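Local structure of D-alanyl-D-alanine carboxypeptidase (Enterococcus faecalis V583, 5ZHF) at residues Ile69-Ile73 against Leu142-Val146; Tyr169-Ile174 against Ala202-His207. The protein cleaves the C-terminal D-alanine from peptidoglycan-derived pentapeptides as a zinc-dependent DD-carboxypeptidase linked to vancomycin resistance. All blocks are in the same frame, centred on the assembly; numbering follows the deposited sequence.

How the contacts relate
Both contacts fasten outlying pieces of the fold to one antiparallel sheet, the one whose strands 145-150 and 193-196 carry the zinc ligands D147 and H193. Contact 1 packs the end of strand 68-70 and the turn after it on the segment that follows the zinc ligand H140 and enters strand 145-150. Contact 2 sets helix 199-208 against the segment entering strand 173-175, at the outer edge of the sheet. Their centres lie about 16 Å apart, and they meet where I73 CD1 packs on F173 CE2 at 4.1 Å. Contact 1 is the nearer to the metal: the V146 side chain is about 7 Å from the zinc ion, that of F173 about 11 Å.

Contact 1. Residues Ile69-Ile73 against Leu142-Val146; sequences IDIRI and LGLAV
An Asx turn at D70, where strand 68-70 gives way to a short 3-10 segment, docks on the loop leading from the zinc ligand H140 into strand 145-150 of the M15 peptidase fold. A single direct hydrogen bond joins the two segments: D70 N donates to G143 O over 2.9 Å, nearly straight at 165°. That carbonyl oxygen is also covered by carbon, with D70 CB at 3.3 Å and I73 CD1 close by. G143, with no side chain and a phi of 84°, lets its CA come within 4.6 Å of D70 CA.

The D70 carboxylate is held from its own segment. With CG anti to the backbone N (chi1 -174°), the group stands beside the carbonyl carbon, on the side of the following residues, and OD1 takes the backbone N of R72 on its anti side to form the turn. R72 meets the carboxylate side-on: NE bonds OD1 from the syn side, and NH2 uses the syn lone pair of OD2 at 2.8 Å in a salt bridge. This two-nitrogen grip fixes the rotation of the carboxylate and would favour its charged form. Across the contact a water donates to both OD2 and L142 O, a second, indirect tie.

Apolar branches flank these polar groups. L144 starts away from the facing segment, but CD2 returns to lie against I73 CG2 at 3.5 Å and beside D70 OD2. L144 and V146 also make backbone hydrogen bonds to Y196 and Y194 of strand 193-196, tying this surface to the central sheet. V146 is the neighbour of zinc ligand D147; toward I69 it presents a single methyl, with CG1 resting 3.8 Å from I69 CG2.

Contact 2. Residues Tyr169-Ile174 against Ala202-His207; sequences YRFGFI and ATKIYH
Aromatic stacking of Y169 on Y206 leads in this packing of helix 199-208 on the 3-10 segment 169-171 and the start of strand 173-175. The two rings form an offset stack, their planes 10° apart and their centroids separated by 4.1 Å; Y169 CD1 comes within 3.5 Å of Y206 CG. Y169 CG sits between the backbone N and the carbonyl carbon (chi1 71°), which brings the ring against T203 and Y206, while Y206 CG, anti to its own backbone N, swings the second ring out to meet it. R170 CG lies over the rim of the opposite face of the Y169 ring, and T203 OG1 lies at the ring edge, in plane, 3.7 Å from CD2; that hydroxyl is hydrogen-bonded to I199 O. H207 adds a looser, oblique ring to the cluster.

Aliphatic contacts continue the interface inward. A202 CB fits against Y169 CB and, at 3.7 Å, against I174 CG2. One turn along, I205 CD1 meets I174 CD1 at 4.1 Å, the two side chains crossing at about a right angle.

Beyond the pair, I205 reaches L212 and Y215 of helix 212-218, I174 bonds through its backbone to R195 of strand 193-196, and F171 and F173 turn away from helix 199-208 to pack on helix 74-86.

Contact 1. Residues Ile69-Ile73 against Leu142-Val146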
loop_
_atom_site.group_PDB
_atom_site.type_symbol
_atom_site.label_atom_id
_atom_site.label_comp_id
_atom_site.label_asym_id
_atom_site.label_seq_id
_atom_site.Cartn_x
_atom_site.Cartn_y
_atom_site.Cartn_z
ATOM N N ILE A 69 4.083 -4.272 -11.087
ATOM C CA ILE A 69 3.987 -5.009 -9.827
ATOM C C ILE A 69 5.012 -6.146 -9.831
ATOM O O ILE A 69 5.406 -6.622 -10.891
ATOM C CB ILE A 69 2.577 -5.593 -9.607
ATOM C CG1 ILE A 69 2.164 -6.462 -10.803
ATOM C CG2 ILE A 69 1.587 -4.472 -9.325
ATOM C CD1 ILE A 69 1.047 -7.417 -10.501
ATOM N N ASP A 70 5.410 -6.580 -8.642
ATOM C CA ASP A 70 6.188 -7.822 -8.490
ATOM C C ASP A 70 5.423 -8.951 -9.188
ATOM O O ASP A 70 4.263 -9.206 -8.896
ATOM C CB ASP A 70 6.416 -8.078 -6.995
ATOM C CG ASP A 70 7.338 -9.255 -6.715
ATOM O OD1 ASP A 70 7.342 -10.233 -7.494
ATOM O OD2 ASP A 70 8.064 -9.165 -5.714
ATOM N N ILE A 71 6.066 -9.606 -10.152
ATOM C CA ILE A 71 5.422 -10.699 -10.889
ATOM C C ILE A 71 4.800 -11.755 -9.934
ATOM O O ILE A 71 3.788 -12.356 -10.254
ATOM C CB ILE A 71 6.390 -11.370 -11.895
ATOM C CG1 ILE A 71 5.676 -12.357 -12.838
ATOM C CG2 ILE A 71 7.491 -12.119 -11.142
ATOM C CD1 ILE A 71 4.620 -11.799 -13.767
ATOM N N ARG A 72 5.379 -11.924 -8.738
ATOM C CA ARG A 72 4.892 -12.929 -7.812
ATOM C C ARG A 72 3.481 -12.677 -7.291
ATOM O O ARG A 72 2.816 -13.622 -6.864
ATOM C CB ARG A 72 5.874 -13.091 -6.644
ATOM C CG ARG A 72 7.195 -13.698 -7.079
ATOM C CD ARG A 72 8.201 -13.692 -5.948
ATOM N NE ARG A 72 8.721 -12.356 -5.700
ATOM C CZ ARG A 72 9.747 -12.058 -4.901
ATOM N NH1 ARG A 72 10.414 -13.008 -4.245
ATOM N NH2 ARG A 72 10.126 -10.801 -4.763
ATOM N N ILE A 73 3.030 -11.407 -7.304
ATOM C CA ILE A 73 1.689 -11.067 -6.797
ATOM C C ILE A 73 0.662 -10.982 -7.922
ATOM O O ILE A 73 -0.522 -10.886 -7.648
ATOM C CB ILE A 73 1.646 -9.761 -5.932
ATOM C CG1 ILE A 73 1.596 -8.487 -6.798
ATOM C CG2 ILE A 73 2.807 -9.716 -4.956
ATOM C CD1 ILE A 73 1.552 -7.208 -5.975
ATOM N N LEU A 142 8.960 -1.930 -3.243
ATOM C CA LEU A 142 9.060 -3.391 -3.286
ATOM C C LEU A 142 8.404 -4.007 -4.491
ATOM O O LEU A 142 8.762 -5.121 -4.887
ATOM C CB LEU A 142 8.405 -4.028 -2.064
ATOM C CG LEU A 142 9.025 -3.755 -0.702
ATOM C CD1 LEU A 142 8.058 -4.127 0.420
ATOM C CD2 LEU A 142 10.334 -4.515 -0.606
ATOM N N GLY A 143 7.367 -3.355 -5.028
ATOM C CA GLY A 143 6.480 -4.010 -5.984
ATOM C C GLY A 143 5.382 -4.834 -5.332
ATOM O O GLY A 143 4.599 -5.479 -6.039
ATOM N N LEU A 144 5.293 -4.821 -3.991
ATOM C CA LEU A 144 4.319 -5.608 -3.244
ATOM C C LEU A 144 3.107 -4.801 -2.810
ATOM O O LEU A 144 2.196 -5.376 -2.218
ATOM C CB LEU A 144 4.977 -6.233 -1.994
ATOM C CG LEU A 144 6.080 -7.247 -2.326
ATOM C CD1 LEU A 144 6.627 -7.868 -1.050
ATOM C CD2 LEU A 144 5.564 -8.332 -3.252
ATOM N N ALA A 145 3.101 -3.494 -3.116
ATOM C CA ALA A 145 1.994 -2.624 -2.720
ATOM C C ALA A 145 1.345 -1.971 -3.898
ATOM O O ALA A 145 2.011 -1.579 -4.879
ATOM C CB ALA A 145 2.457 -1.545 -1.745
ATOM N N VAL A 146 0.033 -1.858 -3.790
ATOM C CA VAL A 146 -0.763 -1.170 -4.788
ATOM C C VAL A 146 -1.696 -0.181 -4.107
ATOM O O VAL A 146 -2.309 -0.491 -3.095
ATOM C CB VAL A 146 -1.551 -2.143 -5.699
ATOM C CG1 VAL A 146 -0.619 -2.834 -6.682
ATOM C CG2 VAL A 146 -2.346 -3.160 -4.897
HETATM O O HOH W 1 9.070 -7.570 -3.911
#

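Contact 2. Residues Tyr169-Ile174 against Ala202-His207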
loop_
_atom_site.group_PDB
_atom_site.type_symbol
_atom_site.label_atom_id
_atom_site.label_comp_id
_atom_site.label_asym_id
_atom_site.label_seq_id
_atom_site.Cartn_x
_atom_site.Cartn_y
_atom_site.Cartn_z
ATOM N N TYR A 169 -8.051 -9.794 2.089
ATOM C CA TYR A 169 -7.246 -10.837 2.760
ATOM C C TYR A 169 -7.409 -12.209 2.129
ATOM O O TYR A 169 -6.487 -13.006 2.128
ATOM C CB TYR A 169 -7.569 -10.903 4.266
ATOM C CG TYR A 169 -8.929 -11.469 4.558
ATOM C CD1 TYR A 169 -10.057 -10.651 4.571
ATOM C CD2 TYR A 169 -9.108 -12.842 4.798
ATOM C CE1 TYR A 169 -11.318 -11.170 4.824
ATOM C CE2 TYR A 169 -10.363 -13.367 5.060
ATOM C CZ TYR A 169 -11.471 -12.533 5.065
ATOM O OH TYR A 169 -12.763 -13.029 5.311
ATOM N N ARG A 170 -8.574 -12.464 1.542
ATOM C CA ARG A 170 -8.826 -13.716 0.838
ATOM C C ARG A 170 -7.881 -13.943 -0.366
ATOM O O ARG A 170 -7.724 -15.070 -0.835
ATOM C CB ARG A 170 -10.310 -13.781 0.410
ATOM C CG ARG A 170 -11.286 -13.741 1.581
ATOM C CD ARG A 170 -12.717 -14.121 1.214
ATOM N NE ARG A 170 -13.336 -13.136 0.322
ATOM C CZ ARG A 170 -13.592 -13.292 -0.979
ATOM N NH1 ARG A 170 -13.289 -14.418 -1.614
ATOM N NH2 ARG A 170 -14.174 -12.299 -1.667
ATOM N N PHE A 171 -7.251 -12.867 -0.848
ATOM C CA PHE A 171 -6.321 -12.871 -1.976
ATOM C C PHE A 171 -4.901 -12.517 -1.573
ATOM O O PHE A 171 -4.034 -12.342 -2.432
ATOM C CB PHE A 171 -6.836 -11.915 -3.049
ATOM C CG PHE A 171 -8.261 -12.164 -3.375
ATOM C CD1 PHE A 171 -8.608 -13.173 -4.251
ATOM C CD2 PHE A 171 -9.262 -11.442 -2.747
ATOM C CE1 PHE A 171 -9.951 -13.460 -4.516
ATOM C CE2 PHE A 171 -10.595 -11.722 -3.011
ATOM C CZ PHE A 171 -10.934 -12.718 -3.912
ATOM N N GLY A 172 -4.650 -12.469 -0.265
ATOM C CA GLY A 172 -3.314 -12.258 0.248
ATOM C C GLY A 172 -2.917 -10.808 0.472
ATOM O O GLY A 172 -1.754 -10.530 0.693
ATOM N N PHE A 173 -3.865 -9.869 0.373
ATOM C CA PHE A 173 -3.551 -8.465 0.564
ATOM C C PHE A 173 -4.161 -7.932 1.864
ATOM O O PHE A 173 -5.279 -8.297 2.229
ATOM C CB PHE A 173 -4.107 -7.622 -0.602
ATOM C CG PHE A 173 -3.438 -7.867 -1.908
ATOM C CD1 PHE A 173 -3.824 -8.925 -2.710
ATOM C CD2 PHE A 173 -2.430 -7.018 -2.367
ATOM C CE1 PHE A 173 -3.212 -9.132 -3.935
ATOM C CE2 PHE A 173 -1.804 -7.221 -3.590
ATOM C CZ PHE A 173 -2.210 -8.283 -4.373
ATOM N N ILE A 174 -3.437 -7.052 2.536
ATOM C CA ILE A 174 -3.916 -6.392 3.747
ATOM C C ILE A 174 -4.048 -4.886 3.566
ATOM O O ILE A 174 -3.288 -4.247 2.797
ATOM C CB ILE A 174 -3.031 -6.698 4.982
ATOM C CG1 ILE A 174 -1.575 -6.224 4.769
ATOM C CG2 ILE A 174 -3.063 -8.184 5.260
ATOM C CD1 ILE A 174 -0.644 -6.485 5.950
ATOM N N ALA A 202 -2.270 -12.881 5.653
ATOM C CA ALA A 202 -3.321 -11.865 5.520
ATOM C C ALA A 202 -4.576 -12.230 6.300
ATOM O O ALA A 202 -5.195 -11.382 6.930
ATOM C CB ALA A 202 -3.679 -11.644 4.055
ATOM N N THR A 203 -4.919 -13.504 6.265
ATOM C CA THR A 203 -6.115 -13.986 6.912
ATOM C C THR A 203 -5.987 -13.876 8.426
ATOM O O THR A 203 -6.929 -13.462 9.096
ATOM C CB THR A 203 -6.425 -15.425 6.480
ATOM O OG1 THR A 203 -6.537 -15.493 5.042
ATOM C CG2 THR A 203 -7.707 -15.920 7.146
ATOM N N LYS A 204 -4.814 -14.228 8.957
ATOM C CA LYS A 204 -4.550 -14.083 10.393
ATOM C C LYS A 204 -4.556 -12.624 10.809
ATOM O O LYS A 204 -5.164 -12.252 11.813
ATOM C CB LYS A 204 -3.211 -14.728 10.769
ATOM C CG LYS A 204 -3.201 -16.242 10.630
ATOM C CD LYS A 204 -1.843 -16.857 10.969
ATOM C CE LYS A 204 -1.961 -18.366 11.154
ATOM N NZ LYS A 204 -0.664 -19.072 10.939
ATOM N N ILE A 205 -3.896 -11.777 10.020
ATOM C CA ILE A 205 -3.863 -10.337 10.308
ATOM C C ILE A 205 -5.282 -9.759 10.356
ATOM O O ILE A 205 -5.627 -8.974 11.250
ATOM C CB ILE A 205 -2.944 -9.598 9.296
ATOM C CG1 ILE A 205 -1.480 -9.948 9.603
ATOM C CG2 ILE A 205 -3.139 -8.089 9.358
ATOM C CD1 ILE A 205 -0.497 -9.632 8.501
ATOM N N TYR A 206 -6.100 -10.157 9.396
ATOM C CA TYR A 206 -7.455 -9.670 9.303
ATOM C C TYR A 206 -8.297 -10.138 10.488
ATOM O O TYR A 206 -8.950 -9.326 11.122
ATOM C CB TYR A 206 -8.096 -10.125 8.003
ATOM C CG TYR A 206 -9.538 -9.688 7.907
ATOM C CD1 TYR A 206 -9.863 -8.394 7.508
ATOM C CD2 TYR A 206 -10.576 -10.562 8.232
ATOM C CE1 TYR A 206 -11.181 -7.990 7.421
ATOM C CE2 TYR A 206 -11.905 -10.163 8.151
ATOM C CZ TYR A 206 -12.196 -8.878 7.739
ATOM O OH TYR A 206 -13.502 -8.453 7.656
ATOM N N HIS A 207 -8.269 -11.433 10.772
ATOM C CA HIS A 207 -9.075 -11.990 11.875
ATOM C C HIS A 207 -8.673 -11.448 13.243
ATOM O O HIS A 207 -9.529 -11.248 14.097
ATOM C CB HIS A 207 -9.068 -13.523 11.852
ATOM C CG HIS A 207 -9.912 -14.110 10.755
ATOM N ND1 HIS A 207 -11.204 -13.688 10.501
ATOM C CD2 HIS A 207 -9.655 -15.086 9.851
ATOM C CE1 HIS A 207 -11.698 -14.371 9.480
ATOM N NE2 HIS A 207 -10.780 -15.228 9.070
#